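Side-chain contacts in carboxylesterase (Ferroplasma acidiphilum, PDB 3WJ2), which probably hydrolyses carboxylic ester bonds, as a carboxylesterase of the alpha/beta hydrolase fold: residues Gly90-Tyr95 against Ile110-Tyr115; Pro185-Asp190 against Ala243-Asn248; Arg194-Tyr199 against Lys208-Phe213. All coordinates share one frame; numbering follows the deposited sequence.

Interaction 1 of 3, residues Gly90-Tyr95 against Ile110-Tyr115; sequences GNIETY and IISIEY
Ile92 and Glu114 lie nearly perpendicular, and their side chains carry most of this contact. The setting is the alpha/beta hydrolase fold. Residues 90-95 belong to the loop that leads from strand 78-82 into helix 96-106. Residues 110-115 lie on strand 109-113 and the chain that follows.

The Glu114 chain is extended beyond CG and reaches across to the loop. Its OE2 accepts the backbone N-H of Ile92, with OE2 to N at 2.9 Å. The bond is nearly straight, 169° at the hydrogen. It uses the anti lone pair of OE2, the one turned away from the other carboxylate oxygen. The same oxygen sits close to carbon, with OE2 to Ile92 CB at 3.3 Å and OE2 to Asn91 CB at 3.4 Å.

Ile92 directs its CB toward the strand. CG1 lies beside the backbone N (chi1 -81°), which brings this branch alongside the Glu114 chain, with CG1 to Glu114 CG at 3.7 Å. Its CD1 goes further and meets the backbone of the strand, 3.6 Å from Ser112 O. Ile92 also packs on Asn66 and Arg68 of strand 63-71.

Asn91 shapes the turn. Its OD1 accepts the N-H of Thr94, three residues on, in an Asx motif. Next along the chain, Tyr95 OH is hydrogen-bonded to Asp155 OD2 and weakly to Gly84 N. Gly84 lies in an HGGG sequence, which in related esterases forms the oxyanion hole.

Two waters finish the contact. One donates to both Ile92 O and Ser112 OG. The other accepts from Glu93 N and donates to Glu114 OE2 at 2.7 Å, so this one carboxylate oxygen takes a backbone N-H and a water O-H.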
loop_
_atom_site.group_PDB
_atom_site.type_symbol
_atom_site.label_atom_id
_atom_site.label_comp_id
_atom_site.label_asym_id
_atom_site.label_seq_id
_atom_site.Cartn_x
_atom_site.Cartn_y
_atom_site.Cartn_z
ATOM N N GLY B 90 3.862 -25.598 -19.624
ATOM C CA GLY B 90 4.564 -26.343 -18.595
ATOM C C GLY B 90 4.266 -27.852 -18.704
ATOM O O GLY B 90 3.231 -28.238 -19.225
ATOM N N ASN B 91 5.169 -28.657 -18.155
ATOM C CA ASN B 91 5.031 -30.118 -18.140
ATOM C C ASN B 91 6.064 -30.701 -17.186
ATOM O O ASN B 91 6.802 -30.005 -16.466
ATOM C CB ASN B 91 5.127 -30.694 -19.595
ATOM C CG ASN B 91 6.445 -30.391 -20.238
ATOM O OD1 ASN B 91 7.512 -30.508 -19.635
ATOM N ND2 ASN B 91 6.368 -29.965 -21.495
ATOM N N ILE B 92 6.031 -32.027 -17.048
ATOM C CA ILE B 92 6.897 -32.665 -16.150
ATOM C C ILE B 92 8.378 -32.335 -16.439
ATOM O O ILE B 92 9.150 -32.126 -15.538
ATOM C CB ILE B 92 6.629 -34.197 -16.180
ATOM C CG1 ILE B 92 5.423 -34.510 -15.316
ATOM C CG2 ILE B 92 7.803 -34.912 -15.574
ATOM C CD1 ILE B 92 4.813 -35.913 -15.523
ATOM N N GLU B 93 8.748 -32.334 -17.712
ATOM C CA GLU B 93 10.128 -32.073 -18.030
ATOM C C GLU B 93 10.518 -30.660 -17.710
ATOM O O GLU B 93 11.619 -30.515 -17.134
ATOM C CB GLU B 93 10.479 -32.361 -19.521
ATOM C CG GLU B 93 10.215 -33.861 -19.923
ATOM C CD GLU B 93 10.917 -34.922 -19.072
ATOM O OE1 GLU B 93 11.923 -34.667 -18.388
ATOM O OE2 GLU B 93 10.368 -36.053 -19.033
ATOM N N THR B 94 9.627 -29.666 -17.942
ATOM C CA THR B 94 10.109 -28.306 -17.680
ATOM C C THR B 94 10.194 -28.049 -16.143
ATOM O O THR B 94 10.921 -27.150 -15.685
ATOM C CB THR B 94 9.311 -27.232 -18.327
ATOM O OG1 THR B 94 7.959 -27.203 -17.776
ATOM C CG2 THR B 94 9.120 -27.451 -19.818
ATOM N N TYR B 95 9.384 -28.819 -15.379
ATOM C CA TYR B 95 9.420 -28.715 -13.943
ATOM C C TYR B 95 10.392 -29.659 -13.295
ATOM O O TYR B 95 10.441 -29.666 -12.097
ATOM C CB TYR B 95 7.913 -28.936 -13.344
ATOM C CG TYR B 95 7.227 -27.549 -13.346
ATOM C CD1 TYR B 95 6.874 -26.935 -14.525
ATOM C CD2 TYR B 95 6.953 -26.913 -12.094
ATOM C CE1 TYR B 95 6.253 -25.588 -14.520
ATOM C CE2 TYR B 95 6.344 -25.666 -12.134
ATOM C CZ TYR B 95 6.051 -25.018 -13.281
ATOM O OH TYR B 95 5.486 -23.771 -13.269
ATOM N N ILE B 110 7.500 -36.416 -3.804
ATOM C CA ILE B 110 6.808 -35.384 -4.607
ATOM C C ILE B 110 6.317 -36.102 -5.899
ATOM O O ILE B 110 7.135 -36.701 -6.674
ATOM C CB ILE B 110 7.837 -34.227 -5.013
ATOM C CG1 ILE B 110 8.447 -33.562 -3.767
ATOM C CG2 ILE B 110 7.170 -33.125 -5.939
ATOM C CD1 ILE B 110 7.429 -32.905 -2.774
ATOM N N ILE B 111 5.032 -35.946 -6.216
ATOM C CA ILE B 111 4.482 -36.599 -7.402
ATOM C C ILE B 111 3.989 -35.489 -8.300
ATOM O O ILE B 111 2.928 -34.881 -8.059
ATOM C CB ILE B 111 3.336 -37.614 -7.066
ATOM C CG1 ILE B 111 3.907 -38.659 -6.054
ATOM C CG2 ILE B 111 2.800 -38.272 -8.395
ATOM C CD1 ILE B 111 2.800 -39.666 -5.543
ATOM N N SER B 112 4.708 -35.249 -9.383
ATOM C CA SER B 112 4.381 -34.154 -10.291
ATOM C C SER B 112 3.426 -34.664 -11.342
ATOM O O SER B 112 3.699 -35.649 -12.085
ATOM C CB SER B 112 5.709 -33.625 -10.867
ATOM O OG SER B 112 5.413 -32.652 -11.880
ATOM N N ILE B 113 2.225 -34.065 -11.398
ATOM C CA ILE B 113 1.158 -34.578 -12.271
ATOM C C ILE B 113 0.889 -33.712 -13.470
ATOM O O ILE B 113 0.782 -32.472 -13.378
ATOM C CB ILE B 113 -0.152 -34.740 -11.456
ATOM C CG1 ILE B 113 0.065 -35.810 -10.377
ATOM C CG2 ILE B 113 -1.334 -35.139 -12.342
ATOM C CD1 ILE B 113 -0.876 -35.619 -9.189
ATOM N N GLU B 114 0.878 -34.350 -14.637
ATOM C CA GLU B 114 0.566 -33.649 -15.888
ATOM C C GLU B 114 -0.906 -33.592 -16.196
ATOM O O GLU B 114 -1.427 -34.426 -17.005
ATOM C CB GLU B 114 1.279 -34.259 -17.136
ATOM C CG GLU B 114 2.516 -33.586 -17.394
ATOM C CD GLU B 114 3.254 -34.181 -18.598
ATOM O OE1 GLU B 114 2.723 -35.020 -19.398
ATOM O OE2 GLU B 114 4.430 -33.846 -18.624
ATOM N N TYR B 115 -1.590 -32.550 -15.702
ATOM C CA TYR B 115 -2.999 -32.346 -16.092
ATOM C C TYR B 115 -3.142 -31.800 -17.478
ATOM O O TYR B 115 -2.141 -31.378 -18.090
ATOM C CB TYR B 115 -3.633 -31.351 -15.064
ATOM C CG TYR B 115 -2.889 -29.995 -14.982
ATOM C CD1 TYR B 115 -3.236 -28.933 -15.874
ATOM C CD2 TYR B 115 -1.826 -29.817 -14.044
ATOM C CE1 TYR B 115 -2.537 -27.727 -15.746
ATOM C CE2 TYR B 115 -1.202 -28.565 -13.903
ATOM C CZ TYR B 115 -1.571 -27.579 -14.779
ATOM O OH TYR B 115 -0.970 -26.331 -14.788
HETATM O O HOH W 1 8.198 -32.372 -12.911
HETATM O O HOH W 2 6.857 -33.848 -19.835
#

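Interaction 2 of 3, residues Pro185-Asp190 against Ala243-Asn248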
loop_
_atom_site.group_PDB
_atom_site.type_symbol
_atom_site.label_atom_id
_atom_site.label_comp_id
_atom_site.label_asym_id
_atom_site.label_seq_id
_atom_site.Cartn_x
_atom_site.Cartn_y
_atom_site.Cartn_z
ATOM N N PRO B 185 -1.034 -18.705 -6.235
ATOM C CA PRO B 185 -2.061 -19.180 -7.162
ATOM C C PRO B 185 -2.822 -18.001 -7.877
ATOM O O PRO B 185 -2.899 -16.880 -7.308
ATOM C CB PRO B 185 -3.123 -19.788 -6.212
ATOM C CG PRO B 185 -2.811 -19.201 -4.819
ATOM C CD PRO B 185 -1.257 -18.975 -4.817
ATOM N N SER B 186 -3.385 -18.278 -9.040
ATOM C CA SER B 186 -4.426 -17.412 -9.631
ATOM C C SER B 186 -5.700 -17.810 -8.805
ATOM O O SER B 186 -5.891 -18.997 -8.435
ATOM C CB SER B 186 -4.536 -17.547 -11.146
ATOM O OG SER B 186 -4.617 -18.971 -11.420
ATOM N N LEU B 187 -6.490 -16.889 -8.324
ATOM C CA LEU B 187 -7.628 -17.318 -7.546
ATOM C C LEU B 187 -8.960 -16.612 -7.907
ATOM O O LEU B 187 -10.047 -16.966 -7.373
ATOM C CB LEU B 187 -7.404 -16.987 -6.090
ATOM C CG LEU B 187 -6.294 -17.838 -5.379
ATOM C CD1 LEU B 187 -5.910 -17.084 -4.041
ATOM C CD2 LEU B 187 -6.718 -19.244 -5.162
ATOM N N ALA B 188 -8.838 -15.447 -8.502
ATOM C CA ALA B 188 -10.004 -14.525 -8.618
ATOM C C ALA B 188 -10.075 -13.961 -10.035
ATOM O O ALA B 188 -9.064 -13.862 -10.807
ATOM C CB ALA B 188 -9.860 -13.346 -7.578
ATOM N N PRO B 189 -11.302 -13.441 -10.361
ATOM C CA PRO B 189 -11.442 -12.804 -11.644
ATOM C C PRO B 189 -10.903 -11.390 -11.566
ATOM O O PRO B 189 -11.727 -10.435 -11.630
ATOM C CB PRO B 189 -12.962 -12.736 -11.836
ATOM C CG PRO B 189 -13.518 -12.597 -10.396
ATOM C CD PRO B 189 -12.576 -13.494 -9.594
ATOM N N ASP B 190 -9.602 -11.186 -11.700
ATOM C CA ASP B 190 -9.040 -9.790 -11.308
ATOM C C ASP B 190 -8.389 -8.998 -12.413
ATOM O O ASP B 190 -7.294 -9.343 -12.899
ATOM C CB ASP B 190 -8.098 -10.014 -10.121
ATOM C CG ASP B 190 -7.483 -8.717 -9.585
ATOM O OD1 ASP B 190 -8.084 -7.698 -9.901
ATOM O OD2 ASP B 190 -6.463 -8.832 -8.851
ATOM N N ALA B 243 -3.129 -24.602 5.341
ATOM C CA ALA B 243 -2.583 -24.007 4.128
ATOM C C ALA B 243 -1.216 -23.361 4.435
ATOM O O ALA B 243 -0.955 -22.820 5.562
ATOM C CB ALA B 243 -3.485 -22.935 3.578
ATOM N N ILE B 244 -0.356 -23.421 3.392
ATOM C CA ILE B 244 0.833 -22.528 3.329
ATOM C C ILE B 244 0.634 -21.715 2.049
ATOM O O ILE B 244 0.472 -22.289 0.949
ATOM C CB ILE B 244 2.108 -23.307 3.236
ATOM C CG1 ILE B 244 2.262 -24.271 4.425
ATOM C CG2 ILE B 244 3.334 -22.357 3.090
ATOM C CD1 ILE B 244 3.491 -25.316 4.234
ATOM N N MET B 245 0.710 -20.369 2.170
ATOM C CA MET B 245 0.486 -19.452 1.040
ATOM C C MET B 245 1.737 -18.623 0.892
ATOM O O MET B 245 2.228 -18.048 1.852
ATOM C CB MET B 245 -0.691 -18.470 1.256
ATOM C CG MET B 245 -0.784 -17.408 0.178
ATOM S SD MET B 245 -1.471 -18.081 -1.385
ATOM C CE MET B 245 -3.276 -18.241 -0.976
ATOM N N VAL B 246 2.277 -18.641 -0.349
ATOM C CA VAL B 246 3.449 -17.749 -0.629
ATOM C C VAL B 246 2.996 -16.807 -1.706
ATOM O O VAL B 246 2.526 -17.168 -2.770
ATOM C CB VAL B 246 4.605 -18.634 -1.214
ATOM C CG1 VAL B 246 5.789 -17.717 -1.576
ATOM C CG2 VAL B 246 5.014 -19.724 -0.126
ATOM N N THR B 247 3.155 -15.510 -1.436
ATOM C CA THR B 247 2.897 -14.482 -2.456
ATOM C C THR B 247 4.204 -13.721 -2.684
ATOM O O THR B 247 5.204 -13.874 -1.966
ATOM C CB THR B 247 1.834 -13.425 -1.885
ATOM O OG1 THR B 247 2.476 -12.618 -0.898
ATOM C CG2 THR B 247 0.698 -14.208 -1.215
ATOM N N ASN B 248 4.170 -12.981 -3.793
ATOM C CA ASN B 248 5.398 -12.206 -4.175
ATOM C C ASN B 248 5.038 -10.716 -4.116
ATOM O O ASN B 248 3.973 -10.327 -4.586
ATOM C CB ASN B 248 5.698 -12.505 -5.644
ATOM C CG ASN B 248 5.918 -14.014 -5.873
ATOM O OD1 ASN B 248 6.825 -14.592 -5.304
ATOM N ND2 ASN B 248 5.104 -14.599 -6.708
#
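Met245 lays its thioether against the ring of Pro185. The sulfur does most of the touching: SD is 3.6 Å from Pro185 CD and 3.9 Å from Pro185 CG. The terminal methyl follows along the same ring, with Met245 CE 4.0 Å from Pro185 CG. The two side chains meet at an oblique angle. The chain of Met245 is bent to get there. CG stands trans to the backbone N (chi1 172°), and the next two torsions then fold the chain, chi2 at 76° and chi3 at 75°. The bends bring the end of the side chain nearer to the loop than its CB direction alone would.

Leu187 adds a second, looser touch. Its CB points toward the strand, and its CD1 stands 4.2 Å from Met245 CE. The methyl of Met245 is therefore met by both Pro185 and Leu187. No hydrogen bond joins the two segments. The contact is buried and apolar, and it rests on three residues.

The loop is also fixed by its backbone, since the Leu187 backbone is hydrogen-bonded to that of Leu232. Helix 254-266 covers the same patch, with Val261 against Met245 and Tyr260 against Leu187. Further along, Pro189 is the centre of an inverse gamma turn, and Ala188, Pro189 and Asp190 pack on Phe192 of the second subunit.

On the strand, Met245 serves the face that packs on helix 254-266, whereas Ile244 and Val246 pack on helix 291-303. Strand 243-248 lies between strands 180-183 and 271-280 and runs parallel to both. A parallel strand with helices on its two faces, one place in from the edge strand 271-280 and touched by the loop that leaves the neighbouring strand, fits the layout of the alpha/beta hydrolase fold.

Interaction 3 of 3, residues Arg194-Tyr199 against Lys208-Phe213; sequences RSFIEY and KMIRYF
Phe196 holds CG trans to its backbone N (chi1 172°), which sends the ring out from its helix toward Ile210 and Arg211. Ile210 CD1 reaches the ring. Arg211 is extended from CG to NE, which carries its guanidinium up to the far end of the ring.

The two approaches differ. Ile210 CD1 comes in obliquely, 4.0 Å from Phe196 CE1 and 4.1 Å from Phe196 CD1. The Phe196 and Ile210 side chains run antiparallel past one another. Arg211 comes in almost square to Phe196. Its NH2 lies at the ring edge, near the ring plane, 3.3 Å from Phe196 CZ and 3.6 Å from Phe196 CE2. The planes of ring and guanidinium are 65° apart. The nitrogen thus borders the ring rim and does not sit over the ring face.

Helices 194-198 and 207-217 lie in the insertion between strands 180-183 and 243-248 of the alpha/beta hydrolase fold. In related esterases this insertion contributes to the cap over the active site. Replacing Phe196 by a serine would probably strip Ile210 CD1 of its apolar partner and leave the Arg211 guanidinium freer to turn.

The second subunit also comes in here. Its Lys263 packs on Phe196 and brings its NZ close to Arg211 NH2, a pairing of like charges that is probably unfavourable by itself. Glu198, one turn along from Arg194, forms a salt bridge through OE2 to Lys262 of that subunit.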
loop_
_atom_site.group_PDB
_atom_site.type_symbol
_atom_site.label_atom_id
_atom_site.label_comp_id
_atom_site.label_asym_id
_atom_site.label_seq_id
_atom_site.Cartn_x
_atom_site.Cartn_y
_atom_site.Cartn_z
ATOM N N ARG B 194 -5.141 -3.360 -6.820
ATOM C CA ARG B 194 -3.990 -2.479 -6.908
ATOM C C ARG B 194 -2.727 -3.259 -7.292
ATOM O O ARG B 194 -1.997 -2.789 -8.137
ATOM C CB ARG B 194 -3.805 -1.747 -5.595
ATOM C CG ARG B 194 -2.579 -0.702 -5.708
ATOM C CD ARG B 194 -2.333 0.109 -4.377
ATOM N NE ARG B 194 -1.196 1.054 -4.666
ATOM C CZ ARG B 194 -1.304 2.228 -5.303
ATOM N NH1 ARG B 194 -2.500 2.669 -5.720
ATOM N NH2 ARG B 194 -0.205 2.974 -5.594
ATOM N N SER B 195 -2.574 -4.498 -6.760
ATOM C CA SER B 195 -1.338 -5.181 -7.238
ATOM C C SER B 195 -1.483 -5.450 -8.726
ATOM O O SER B 195 -0.495 -5.452 -9.495
ATOM C CB SER B 195 -1.107 -6.517 -6.486
ATOM O OG SER B 195 -2.239 -7.431 -6.637
ATOM N N PHE B 196 -2.712 -5.803 -9.187
ATOM C CA PHE B 196 -2.866 -6.050 -10.629
ATOM C C PHE B 196 -2.470 -4.874 -11.530
ATOM O O PHE B 196 -1.679 -5.044 -12.466
ATOM C CB PHE B 196 -4.322 -6.473 -10.979
ATOM C CG PHE B 196 -4.538 -6.545 -12.460
ATOM C CD1 PHE B 196 -4.343 -7.783 -13.115
ATOM C CD2 PHE B 196 -4.936 -5.422 -13.213
ATOM C CE1 PHE B 196 -4.531 -7.858 -14.571
ATOM C CE2 PHE B 196 -5.100 -5.506 -14.606
ATOM C CZ PHE B 196 -4.897 -6.735 -15.248
ATOM N N ILE B 197 -2.980 -3.688 -11.174
ATOM C CA ILE B 197 -2.699 -2.549 -12.005
ATOM C C ILE B 197 -1.280 -2.048 -11.819
ATOM O O ILE B 197 -0.652 -1.625 -12.790
ATOM C CB ILE B 197 -3.792 -1.463 -11.833
ATOM C CG1 ILE B 197 -3.875 -0.578 -13.068
ATOM C CG2 ILE B 197 -3.567 -0.646 -10.515
ATOM C CD1 ILE B 197 -4.326 -1.367 -14.313
ATOM N N GLU B 198 -0.764 -2.126 -10.617
ATOM C CA GLU B 198 0.603 -1.555 -10.463
ATOM C C GLU B 198 1.665 -2.404 -11.078
ATOM O O GLU B 198 2.743 -1.913 -11.506
ATOM C CB GLU B 198 0.946 -1.370 -9.012
ATOM C CG GLU B 198 0.011 -0.321 -8.264
ATOM C CD GLU B 198 0.043 1.049 -8.898
ATOM O OE1 GLU B 198 1.124 1.663 -8.703
ATOM O OE2 GLU B 198 -0.824 1.452 -9.717
ATOM N N TYR B 199 1.417 -3.724 -11.073
ATOM C CA TYR B 199 2.492 -4.666 -11.503
ATOM C C TYR B 199 2.157 -5.407 -12.795
ATOM O O TYR B 199 2.802 -6.409 -13.081
ATOM C CB TYR B 199 2.853 -5.623 -10.372
ATOM C CG TYR B 199 3.164 -4.933 -9.118
ATOM C CD1 TYR B 199 4.116 -3.875 -9.080
ATOM C CD2 TYR B 199 2.486 -5.244 -7.933
ATOM C CE1 TYR B 199 4.318 -3.198 -7.921
ATOM C CE2 TYR B 199 2.739 -4.616 -6.802
ATOM C CZ TYR B 199 3.676 -3.578 -6.774
ATOM O OH TYR B 199 3.867 -2.899 -5.622
ATOM N N LYS B 208 -2.229 -8.262 -19.973
ATOM C CA LYS B 208 -2.666 -8.827 -21.251
ATOM C C LYS B 208 -2.481 -10.326 -21.260
ATOM O O LYS B 208 -3.372 -11.024 -21.708
ATOM C CB LYS B 208 -1.920 -8.240 -22.422
ATOM C CG LYS B 208 -2.411 -6.813 -22.701
ATOM C CD LYS B 208 -1.483 -6.198 -23.738
ATOM C CE LYS B 208 -1.942 -6.667 -25.103
ATOM N NZ LYS B 208 -1.253 -5.888 -26.152
ATOM N N MET B 209 -1.358 -10.794 -20.725
ATOM C CA MET B 209 -1.199 -12.285 -20.692
ATOM C C MET B 209 -2.152 -12.953 -19.704
ATOM O O MET B 209 -2.634 -14.087 -19.968
ATOM C CB MET B 209 0.254 -12.661 -20.377
ATOM C CG MET B 209 1.073 -12.449 -21.634
ATOM S SD MET B 209 0.406 -13.379 -23.135
ATOM C CE MET B 209 0.561 -15.081 -22.512
ATOM N N ILE B 210 -2.391 -12.318 -18.530
ATOM C CA ILE B 210 -3.329 -12.902 -17.577
ATOM C C ILE B 210 -4.667 -13.086 -18.296
ATOM O O ILE B 210 -5.319 -14.124 -18.139
ATOM C CB ILE B 210 -3.472 -12.018 -16.325
ATOM C CG1 ILE B 210 -2.209 -12.118 -15.507
ATOM C CG2 ILE B 210 -4.675 -12.483 -15.445
ATOM C CD1 ILE B 210 -2.089 -10.997 -14.316
ATOM N N ARG B 211 -5.070 -12.074 -19.052
ATOM C CA ARG B 211 -6.349 -12.209 -19.820
ATOM C C ARG B 211 -6.328 -13.298 -20.860
ATOM O O ARG B 211 -7.320 -14.044 -21.010
ATOM C CB ARG B 211 -6.838 -10.857 -20.405
ATOM C CG ARG B 211 -7.183 -9.934 -19.162
ATOM C CD ARG B 211 -7.954 -8.608 -19.528
ATOM N NE ARG B 211 -7.769 -7.499 -18.562
ATOM C CZ ARG B 211 -6.832 -6.548 -18.693
ATOM N NH1 ARG B 211 -6.000 -6.578 -19.737
ATOM N NH2 ARG B 211 -6.708 -5.552 -17.804
ATOM N N TYR B 212 -5.212 -13.409 -21.564
ATOM C CA TYR B 212 -5.032 -14.383 -22.630
ATOM C C TYR B 212 -5.163 -15.766 -21.986
ATOM O O TYR B 212 -5.959 -16.569 -22.479
ATOM C CB TYR B 212 -3.628 -14.204 -23.285
ATOM C CG TYR B 212 -3.156 -15.272 -24.289
ATOM C CD1 TYR B 212 -3.201 -15.026 -25.650
ATOM C CD2 TYR B 212 -2.643 -16.494 -23.867
ATOM C CE1 TYR B 212 -2.710 -15.925 -26.580
ATOM C CE2 TYR B 212 -2.274 -17.458 -24.783
ATOM C CZ TYR B 212 -2.283 -17.160 -26.144
ATOM O OH TYR B 212 -1.767 -18.061 -27.028
ATOM N N PHE B 213 -4.470 -16.020 -20.887
ATOM C CA PHE B 213 -4.598 -17.336 -20.219
ATOM C C PHE B 213 -6.021 -17.593 -19.758
ATOM O O PHE B 213 -6.487 -18.740 -19.872
ATOM C CB PHE B 213 -3.649 -17.455 -19.042
ATOM C CG PHE B 213 -2.185 -17.511 -19.461
ATOM C CD1 PHE B 213 -1.804 -18.349 -20.474
ATOM C CD2 PHE B 213 -1.209 -16.711 -18.807
ATOM C CE1 PHE B 213 -0.445 -18.433 -20.939
ATOM C CE2 PHE B 213 0.155 -16.807 -19.241
ATOM C CZ PHE B 213 0.504 -17.658 -20.303
#

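From the N terminus, interaction 1 comes first. It closes the short loop that runs through helix 96-106, and it ties the loop after strand 78-82 to strand 109-113 and the residues just after it. Interaction 2 opens only after interaction 1 has closed. It spans the insertion from the loop after strand 180-183 to strand 243-248. Interaction 3 falls within that span and joins helix 194-198 to helix 207-217. Interactions 2 and 3 touch, with Asp190 O 3.3 Å from Phe196 CD1, and both meet the second subunit. Interactions 1 and 2 reach the same sheet, with their centres about 20 Å apart on opposite sides of the chain's centre.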